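Local atomic coordinates of caspase recruitment domain-containing protein 19 (Homo sapiens, PDB entry 4DWN), a protein that associates with BCL10 through its caspase recruitment domain, the part given here, and plays a role in inhibiting the effects of BCL10-induced activation of NF-kappa-B. Residues 16-21 with 94-99; 41-46 with 74-79. All blocks are in the same frame, centred on the assembly; numbering follows the deposited sequence.

Interaction 1: 16-21 with 94-99. With SO4 (sulfate ion), chain C; SO4 (sulfate ion), chain D.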
ATOM      1  N   PRO A  16       3.807  -8.872  -5.850  1.00 14.04           N
ATOM      2  CA  PRO A  16       4.850  -8.791  -6.891  1.00 14.60           C
ATOM      3  C   PRO A  16       4.480  -7.801  -8.018  1.00 14.75           C
ATOM      4  O   PRO A  16       5.302  -7.008  -8.495  1.00 15.65           O
ATOM      5  CB  PRO A  16       4.949 -10.230  -7.395  1.00 19.00           C
ATOM      6  CG  PRO A  16       4.635 -11.009  -6.113  1.00 17.81           C
ATOM      7  CD  PRO A  16       3.499 -10.271  -5.500  1.00 17.62           C
ATOM      8  N   PHE A  17       3.215  -7.834  -8.400  1.00 12.88           N
ATOM      9  CA  PHE A  17       2.697  -6.892  -9.391  1.00 11.04           C
ATOM     10  C   PHE A  17       2.843  -5.432  -8.881  1.00 12.39           C
ATOM     11  O   PHE A  17       3.339  -4.547  -9.586  1.00 14.39           O
ATOM     12  CB  PHE A  17       1.211  -7.188  -9.650  1.00 12.75           C
ATOM     13  CG  PHE A  17       0.602  -6.372 -10.740  1.00 17.73           C
ATOM     14  CD1 PHE A  17       0.723  -6.750 -12.069  1.00 20.05           C
ATOM     15  CD2 PHE A  17      -0.156  -5.262 -10.430  1.00 15.97           C
ATOM     16  CE1 PHE A  17       0.130  -5.994 -13.070  1.00 19.38           C
ATOM     17  CE2 PHE A  17      -0.755  -4.514 -11.425  1.00 22.70           C
ATOM     18  CZ  PHE A  17      -0.601  -4.888 -12.737  1.00 21.70           C
ATOM     19  N   LEU A  18       2.375  -5.154  -7.661  1.00 10.26           N
ATOM     20  CA  LEU A  18       2.420  -3.801  -7.134  1.00 13.01           C
ATOM     21  C   LEU A  18       3.827  -3.205  -7.022  1.00 12.45           C
ATOM     22  O   LEU A  18       3.982  -1.995  -7.180  1.00 13.52           O
ATOM     23  CB  LEU A  18       1.743  -3.752  -5.776  1.00 15.04           C
ATOM     24  CG  LEU A  18       0.221  -3.925  -5.756  1.00 12.22           C
ATOM     25  CD1 LEU A  18      -0.283  -4.286  -4.326  1.00 15.89           C
ATOM     26  CD2 LEU A  18      -0.460  -2.646  -6.269  1.00 13.95           C
ATOM     27  N   THR A  19       4.823  -4.061  -6.799  1.00 12.39           N
ATOM     28  CA  THR A  19       6.176  -3.608  -6.531  1.00 13.84           C
ATOM     29  C   THR A  19       7.031  -3.524  -7.815  1.00 18.23           C
ATOM     30  O   THR A  19       8.180  -3.093  -7.796  1.00 18.40           O
ATOM     31  CB  THR A  19       6.880  -4.494  -5.499  1.00 17.38           C
ATOM     32  OG1 THR A  19       6.885  -5.847  -5.966  1.00 16.71           O
ATOM     33  CG2 THR A  19       6.190  -4.420  -4.115  1.00 16.30           C
ATOM     34  N   GLY A  20       6.478  -3.924  -8.942  1.00 13.45           N
ATOM     35  CA  GLY A  20       7.199  -3.773 -10.201  1.00 17.77           C
ATOM     36  C   GLY A  20       7.510  -2.313 -10.475  1.00 17.51           C
ATOM     37  O   GLY A  20       6.658  -1.441 -10.309  1.00 16.01           O
ATOM     38  N   HIS A  21       8.739  -2.045 -10.948  1.00 17.63           N
ATOM     39  CA  HIS A  21       9.144  -0.668 -11.201  1.00 18.11           C
ATOM     40  C   HIS A  21       8.201  -0.050 -12.193  1.00 18.92           C
ATOM     41  O   HIS A  21       7.856  -0.688 -13.189  1.00 19.60           O
ATOM     42  CB  HIS A  21      10.544  -0.626 -11.811  1.00 19.26           C
ATOM     43  CG  HIS A  21      11.627  -0.927 -10.842  1.00 17.69           C
ATOM     44  ND1 HIS A  21      12.293  -2.134 -10.836  1.00 20.03           N
ATOM     45  CD2 HIS A  21      12.143  -0.200  -9.831  1.00 20.79           C
ATOM     46  CE1 HIS A  21      13.193  -2.125  -9.872  1.00 20.79           C
ATOM     47  NE2 HIS A  21      13.122  -0.970  -9.245  1.00 20.53           N
ATOM     48  N   SER A  94      -7.472  -0.973 -10.777  1.00 15.08           N
ATOM     49  CA  SER A  94      -8.346  -1.708 -11.707  1.00 16.77           C
ATOM     50  C   SER A  94      -7.667  -2.862 -12.403  1.00 15.58           C
ATOM     51  O   SER A  94      -8.352  -3.725 -12.939  1.00 21.46           O
ATOM     52  CB  SER A  94      -8.877  -0.794 -12.811  1.00 18.68           C
ATOM     53  OG  SER A  94      -7.869  -0.412 -13.753  1.00 19.88           O
ATOM     54  N   ARG A  95      -6.340  -2.872 -12.401  1.00 14.29           N
ATOM     55  CA  ARG A  95      -5.581  -3.900 -13.117  1.00 19.24           C
ATOM     56  C   ARG A  95      -5.010  -5.004 -12.231  1.00 18.41           C
ATOM     57  O   ARG A  95      -4.315  -5.891 -12.730  1.00 20.14           O
ATOM     58  CB  ARG A  95      -4.437  -3.220 -13.874  1.00 18.70           C
ATOM     59  CG  ARG A  95      -4.933  -2.195 -14.836  1.00 20.71           C
ATOM     60  CD  ARG A  95      -3.793  -1.435 -15.508  1.00 29.90           C
ATOM     61  NE  ARG A  95      -2.871  -2.418 -16.061  1.00 31.82           N
ATOM     62  CZ  ARG A  95      -1.546  -2.404 -15.943  1.00 37.13           C
ATOM     63  NH1 ARG A  95      -0.853  -3.407 -16.472  1.00 37.10           N
ATOM     64  NH2 ARG A  95      -0.917  -1.407 -15.344  1.00 33.08           N
ATOM     65  N   LEU A  96      -5.261  -4.967 -10.921  1.00 16.27           N
ATOM     66  CA  LEU A  96      -4.639  -5.954 -10.031  1.00 13.61           C
ATOM     67  C   LEU A  96      -4.991  -7.394 -10.367  1.00 17.49           C
ATOM     68  O   LEU A  96      -6.133  -7.703 -10.694  1.00 20.10           O
ATOM     69  CB  LEU A  96      -5.006  -5.687  -8.589  1.00 19.16           C
ATOM     70  CG  LEU A  96      -4.515  -4.326  -8.063  1.00 16.14           C
ATOM     71  CD1 LEU A  96      -4.945  -4.142  -6.612  1.00 27.16           C
ATOM     72  CD2 LEU A  96      -3.009  -4.189  -8.294  1.00 21.01           C
ATOM     73  N   PRO A  97      -3.991  -8.287 -10.295  1.00 17.03           N
ATOM     74  CA  PRO A  97      -4.227  -9.722 -10.484  1.00 17.02           C
ATOM     75  C   PRO A  97      -5.399 -10.226  -9.655  1.00 21.48           C
ATOM     76  O   PRO A  97      -6.155 -11.032 -10.166  1.00 19.11           O
ATOM     77  CB  PRO A  97      -2.916 -10.366 -10.013  1.00 15.41           C
ATOM     78  CG  PRO A  97      -1.879  -9.314 -10.331  1.00 19.22           C
ATOM     79  CD  PRO A  97      -2.561  -7.992 -10.071  1.00 15.87           C
ATOM     80  N   SER A  98      -5.553  -9.762  -8.409  1.00 16.94           N
ATOM     81  CA  SER A  98      -6.578 -10.308  -7.517  1.00 19.33           C
ATOM     82  C   SER A  98      -7.990  -9.949  -7.951  1.00 23.44           C
ATOM     83  O   SER A  98      -8.948 -10.555  -7.467  1.00 28.59           O
ATOM     84  CB  SER A  98      -6.386  -9.853  -6.065  1.00 21.63           C
ATOM     85  OG  SER A  98      -6.481  -8.447  -5.948  1.00 19.26           O
ATOM     86  N   ARG A  99      -8.118  -9.010  -8.873  1.00 21.22           N
ATOM     87  CA  ARG A  99      -9.440  -8.641  -9.374  1.00 20.15           C
ATOM     88  C   ARG A  99      -9.875  -9.631 -10.445  1.00 34.72           C
ATOM     89  O   ARG A  99     -11.061  -9.877 -10.598  1.00 32.94           O
ATOM     90  CB  ARG A  99      -9.404  -7.212  -9.943  1.00 30.64           C
ATOM     91  CG  ARG A  99     -10.782  -6.573 -10.195  1.00 45.92           C
ATOM     92  CD  ARG A  99     -10.704  -5.030 -10.305  1.00 29.29           C
ATOM     93  NE  ARG A  99      -9.739  -4.502  -9.367  1.00 33.10           N
ATOM     94  CZ  ARG A  99      -9.991  -4.281  -8.086  1.00 28.00           C
ATOM     95  NH1 ARG A  99      -9.031  -3.814  -7.290  1.00 29.74           N
ATOM     96  NH2 ARG A  99     -11.211  -4.535  -7.591  1.00 34.22           N
TER
HETATM   97  S   SO4 C 101     -11.345  -3.264  -4.106  1.00 30.86           S
HETATM   98  O1  SO4 C 101     -10.127  -3.777  -4.816  1.00 29.56           O
HETATM   99  O2  SO4 C 101     -11.800  -4.281  -3.147  1.00 28.50           O
HETATM  100  O3  SO4 C 101     -10.984  -2.021  -3.344  1.00 22.80           O
HETATM  101  O4  SO4 C 101     -12.440  -2.981  -5.097  1.00 32.42           O
HETATM  102  S   SO4 D 102       2.638  -2.192 -17.020  1.00 34.20           S
HETATM  103  O1  SO4 D 102       1.615  -2.925 -16.311  1.00 34.12           O
HETATM  104  O2  SO4 D 102       3.074  -1.146 -16.094  1.00 53.71           O
HETATM  105  O3  SO4 D 102       3.737  -3.098 -17.281  1.00 30.02           O
HETATM  106  O4  SO4 D 102       2.085  -1.603 -18.233  1.00 40.32           O

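Interaction 2: 41-46 with 74-79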
ATOM      1  N   PRO A  41      -9.822   3.810  10.311  1.00 22.04           N
ATOM      2  CA  PRO A  41      -8.854   3.414  11.327  1.00 17.88           C
ATOM      3  C   PRO A  41      -7.486   3.936  10.924  1.00 21.99           C
ATOM      4  O   PRO A  41      -7.198   4.139   9.743  1.00 20.91           O
ATOM      5  CB  PRO A  41      -8.893   1.892  11.277  1.00 22.82           C
ATOM      6  CG  PRO A  41      -9.318   1.572   9.906  1.00 27.70           C
ATOM      7  CD  PRO A  41     -10.317   2.635   9.564  1.00 22.21           C
ATOM      8  N   GLN A  42      -6.657   4.172  11.925  1.00 18.18           N
ATOM      9  CA  GLN A  42      -5.301   4.603  11.700  1.00 17.96           C
ATOM     10  C   GLN A  42      -4.456   3.376  11.568  1.00 18.76           C
ATOM     11  O   GLN A  42      -4.215   2.644  12.526  1.00 23.11           O
ATOM     12  CB  GLN A  42      -4.786   5.435  12.847  1.00 19.58           C
ATOM     13  CG  GLN A  42      -3.398   5.956  12.554  1.00 18.03           C
ATOM     14  CD  GLN A  42      -2.842   6.807  13.658  1.00 22.27           C
ATOM     15  OE1 GLN A  42      -2.768   6.376  14.804  1.00 26.39           O
ATOM     16  NE2 GLN A  42      -2.452   7.997  13.328  1.00 19.72           N
ATOM     17  N   ILE A  43      -4.023   3.113  10.347  1.00 16.13           N
ATOM     18  CA  ILE A  43      -3.295   1.895  10.061  1.00 18.07           C
ATOM     19  C   ILE A  43      -1.825   2.064  10.358  1.00 15.13           C
ATOM     20  O   ILE A  43      -1.221   1.125  10.888  1.00 19.05           O
ATOM     21  CB  ILE A  43      -3.518   1.445   8.604  1.00 15.50           C
ATOM     22  CG1 ILE A  43      -5.021   1.217   8.336  1.00 18.71           C
ATOM     23  CG2 ILE A  43      -2.661   0.214   8.271  1.00 21.60           C
ATOM     24  CD1 ILE A  43      -5.714   0.283   9.255  1.00 18.73           C
ATOM     25  N   LEU A  44      -1.264   3.232  10.047  1.00 13.48           N
ATOM     26  CA  LEU A  44       0.157   3.491  10.284  1.00 15.47           C
ATOM     27  C   LEU A  44       0.298   4.577  11.326  1.00 19.20           C
ATOM     28  O   LEU A  44      -0.400   5.596  11.247  1.00 18.33           O
ATOM     29  CB  LEU A  44       0.854   3.956   9.001  1.00 16.76           C
ATOM     30  CG  LEU A  44       0.810   2.997   7.835  1.00 13.58           C
ATOM     31  CD1 LEU A  44       1.473   3.618   6.619  1.00 16.85           C
ATOM     32  CD2 LEU A  44       1.512   1.679   8.183  1.00 16.17           C
ATOM     33  N   THR A  45       1.215   4.395  12.263  1.00 19.17           N
ATOM     34  CA  THR A  45       1.572   5.491  13.162  1.00 23.30           C
ATOM     35  C   THR A  45       2.305   6.604  12.444  1.00 21.00           C
ATOM     36  O   THR A  45       2.739   6.429  11.328  1.00 19.51           O
ATOM     37  CB  THR A  45       2.503   5.018  14.267  1.00 20.48           C
ATOM     38  OG1 THR A  45       3.758   4.656  13.701  1.00 24.40           O
ATOM     39  CG2 THR A  45       1.908   3.827  15.007  1.00 28.30           C
ATOM     40  N   ASN A  46       2.452   7.750  13.093  1.00 20.88           N
ATOM     41  CA  ASN A  46       3.177   8.853  12.478  1.00 19.50           C
ATOM     42  C   ASN A  46       4.609   8.450  12.177  1.00 19.88           C
ATOM     43  O   ASN A  46       5.113   8.737  11.092  1.00 25.25           O
ATOM     44  CB  ASN A  46       3.174  10.099  13.372  1.00 27.54           C
ATOM     45  CG  ASN A  46       1.840  10.831  13.385  1.00 26.35           C
ATOM     46  OD1 ASN A  46       0.826  10.347  12.890  1.00 24.70           O
ATOM     47  ND2 ASN A  46       1.831  11.996  14.016  1.00 32.99           N
ATOM     48  N   GLY A  74      -2.963  -7.870   9.441  1.00 19.08           N
ATOM     49  CA  GLY A  74      -4.305  -8.400   9.390  1.00 21.27           C
ATOM     50  C   GLY A  74      -5.285  -7.771   8.409  1.00 27.05           C
ATOM     51  O   GLY A  74      -4.981  -6.799   7.705  1.00 20.20           O
ATOM     52  N   GLU A  75      -6.471  -8.373   8.360  1.00 17.98           N
ATOM     53  CA  GLU A  75      -7.475  -8.087   7.349  1.00 18.00           C
ATOM     54  C   GLU A  75      -7.888  -6.612   7.238  1.00 17.60           C
ATOM     55  O   GLU A  75      -8.064  -6.099   6.139  1.00 21.32           O
ATOM     56  CB  GLU A  75      -8.700  -8.949   7.589  1.00 20.07           C
ATOM     57  CG  GLU A  75      -9.676  -8.935   6.473  1.00 32.10           C
ATOM     58  CD  GLU A  75      -9.217  -9.753   5.264  1.00 32.13           C
ATOM     59  OE1 GLU A  75      -8.020 -10.194   5.187  1.00 25.41           O
ATOM     60  OE2 GLU A  75     -10.102  -9.950   4.403  1.00 40.28           O
ATOM     61  N   ARG A  76      -8.056  -5.944   8.369  1.00 19.89           N
ATOM     62  CA  ARG A  76      -8.405  -4.520   8.371  1.00 26.70           C
ATOM     63  C   ARG A  76      -7.373  -3.705   7.618  1.00 17.75           C
ATOM     64  O   ARG A  76      -7.707  -2.850   6.788  1.00 19.94           O
ATOM     65  CB  ARG A  76      -8.495  -4.022   9.833  1.00 28.97           C
ATOM     66  CG  ARG A  76      -8.730  -2.502  10.026  1.00 33.38           C
ATOM     67  CD  ARG A  76      -8.244  -1.996  11.430  1.00 48.30           C
ATOM     68  NE  ARG A  76      -6.788  -2.093  11.614  1.00 39.97           N
ATOM     69  CZ  ARG A  76      -6.062  -1.350  12.456  1.00 37.91           C
ATOM     70  NH1 ARG A  76      -6.630  -0.424  13.224  1.00 36.63           N
ATOM     71  NH2 ARG A  76      -4.746  -1.527  12.527  1.00 39.50           N
ATOM     72  N   ASP A  77      -6.110  -3.957   7.905  1.00 18.30           N
ATOM     73  CA  ASP A  77      -5.031  -3.175   7.314  1.00 20.12           C
ATOM     74  C   ASP A  77      -4.930  -3.437   5.795  1.00 16.38           C
ATOM     75  O   ASP A  77      -4.798  -2.502   4.990  1.00 16.64           O
ATOM     76  CB  ASP A  77      -3.715  -3.496   8.025  1.00 22.19           C
ATOM     77  CG  ASP A  77      -3.747  -3.159   9.527  1.00 23.59           C
ATOM     78  OD1 ASP A  77      -4.670  -3.606  10.221  1.00 33.29           O
ATOM     79  OD2 ASP A  77      -2.836  -2.470  10.034  1.00 23.06           O
ATOM     80  N   CYS A  78      -5.079  -4.691   5.397  1.00 17.06           N
ATOM     81  CA  CYS A  78      -5.077  -5.037   3.984  1.00 16.75           C
ATOM     82  C   CYS A  78      -6.249  -4.397   3.228  1.00 17.72           C
ATOM     83  O   CYS A  78      -6.076  -3.871   2.136  1.00 15.37           O
ATOM     84  CB  CYS A  78      -5.092  -6.552   3.821  1.00 16.04           C
ATOM     85  SG  CYS A  78      -3.582  -7.329   4.435  1.00 17.48           S
ATOM     86  N   GLN A  79      -7.439  -4.440   3.813  1.00 16.06           N
ATOM     87  CA  GLN A  79      -8.614  -3.822   3.213  1.00 15.58           C
ATOM     88  C   GLN A  79      -8.433  -2.310   3.010  1.00 14.09           C
ATOM     89  O   GLN A  79      -8.767  -1.762   1.955  1.00 15.92           O
ATOM     90  CB  GLN A  79      -9.848  -4.102   4.089  1.00 19.81           C
ATOM     91  CG  GLN A  79     -11.120  -3.513   3.502  1.00 25.47           C
ATOM     92  CD  GLN A  79     -12.322  -3.790   4.370  1.00 30.56           C
ATOM     93  OE1 GLN A  79     -12.183  -3.981   5.564  1.00 28.56           O
ATOM     94  NE2 GLN A  79     -13.499  -3.832   3.770  1.00 39.48           N
TER
HETATM   95  O   HOH W   1      -0.713  -1.519  10.684  1.00 34.10           O

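Interaction 1: 16-21 with 94-99
The ring of Phe17 lies against Pro97, whose CD makes a CH-pi contact over the ring face, 3.9 Å from the Phe17 ring centroid. Pro97 CG rests beside Phe17 CB. With its CG anti to the backbone N (chi1 -175°), Phe17 carries its ring out from helix 7-19 to the segment that follows helix 90-94. One methyl of Leu96 serves two partners: CD2 approaches Phe17 CD2 at 3.7 Å and Leu18 CD2 at 3.6 Å. With an alanine at Phe17, Pro97 CD would probably lose the ring it packs on, and a gap is likely to open beside the Leu96 methyl.

Arg95 adds a polar element. Phe17 CZ sits over one face of its guanidinium, 4.0 Å from Arg95 NH1, with the two planes 67° apart. A sulfate, probably from the crystallisation liquor, meets the guanidinium at its edge; Arg95 NH1 donates to sulfate O1 in a bond so short that its exact length is doubtful, and NH2 adds a weak one to the same oxygen. Arg23 binds this anion as well and makes a cation-pi contact with Phe17. Arg99 holds a second sulfate through NH1 and NH2.

Further inward, Leu18 packs on Leu11, on Leu67 of helix 66-73 and on Phe81 of helix 75-88. Leu96 reaches Tyr82 and Leu85, so residues 94-99 lie against the end of helix 7-19 and the side of helix 75-88.

Interaction 2: 41-46 with 74-79
Ile43 lays its CD1 methyl over one face of the Arg76 guanidinium, 3.5 Å from NE and nearer the rim of the group than its middle. Its other branch serves Asp77: CG2 comes within 3.2 Å of Asp77 OD2, a close approach of a methyl to a carboxylate oxygen. The first torsion of Ile43 (chi1 -58°) divides the work, placing CG2 anti to the backbone N and CG1, which bears CD1, anti to the carbonyl carbon. Pro41, which follows a cis peptide bond, runs antiparallel to the Arg76 side chain, its CB 3.9 Å from Arg76 CD.

The guanidinium is also bonded to its neighbour along the helix. Arg76 grips Asp77 side-on in a salt bridge, NE and NH2 both donating to OD1; the NE bond is 3.0 Å long and runs at 155°. Both nitrogens come from the same face of the carboxylate, with NE well above its plane (46°), although OD1 itself lies close to the guanidinium plane. This pairing probably restrains rotation of the guanidinium and presents its flat face to Ile43. A water donates to Ile43 O at 2.7 Å; its link to Asp77 OD2 is suspiciously short and so doubtful in detail.

Ile43 also packs on Leu36 and Leu70, and Leu44 on Ile33 and Leu66, anchoring the linker in the core. Gly74 occupies the N-cap position of helix 75-88, and within the first turn Cys78 forms the redox-active disulfide with Cys8. The arrangement belongs to the all-helical CARD fold, with an interhelical loop between helices 26-38 and 46-53 packed against the start of a later helix.

Interactions 1 and 2 lie on opposite sides of the centre of a single CARD, their centres about 20 Å apart and their nearest atoms about 9 Å apart, without touching. Along the chain, interaction 2 is nested within the loop closed by interaction 1: residues 16-21 come first, then 41-46 and 74-79, and finally 94-99. Helix 75-88 links them, supplying the 74-79 segment of interaction 2 at its start and Tyr82 and Leu85 beneath Leu96 farther along. Helix 7-19 likewise contributes to interaction 1 while its Cys8 is tied to Cys78. The two contacts thus join an interhelical loop and the segment after helix 90-94 to one compact helical bundle.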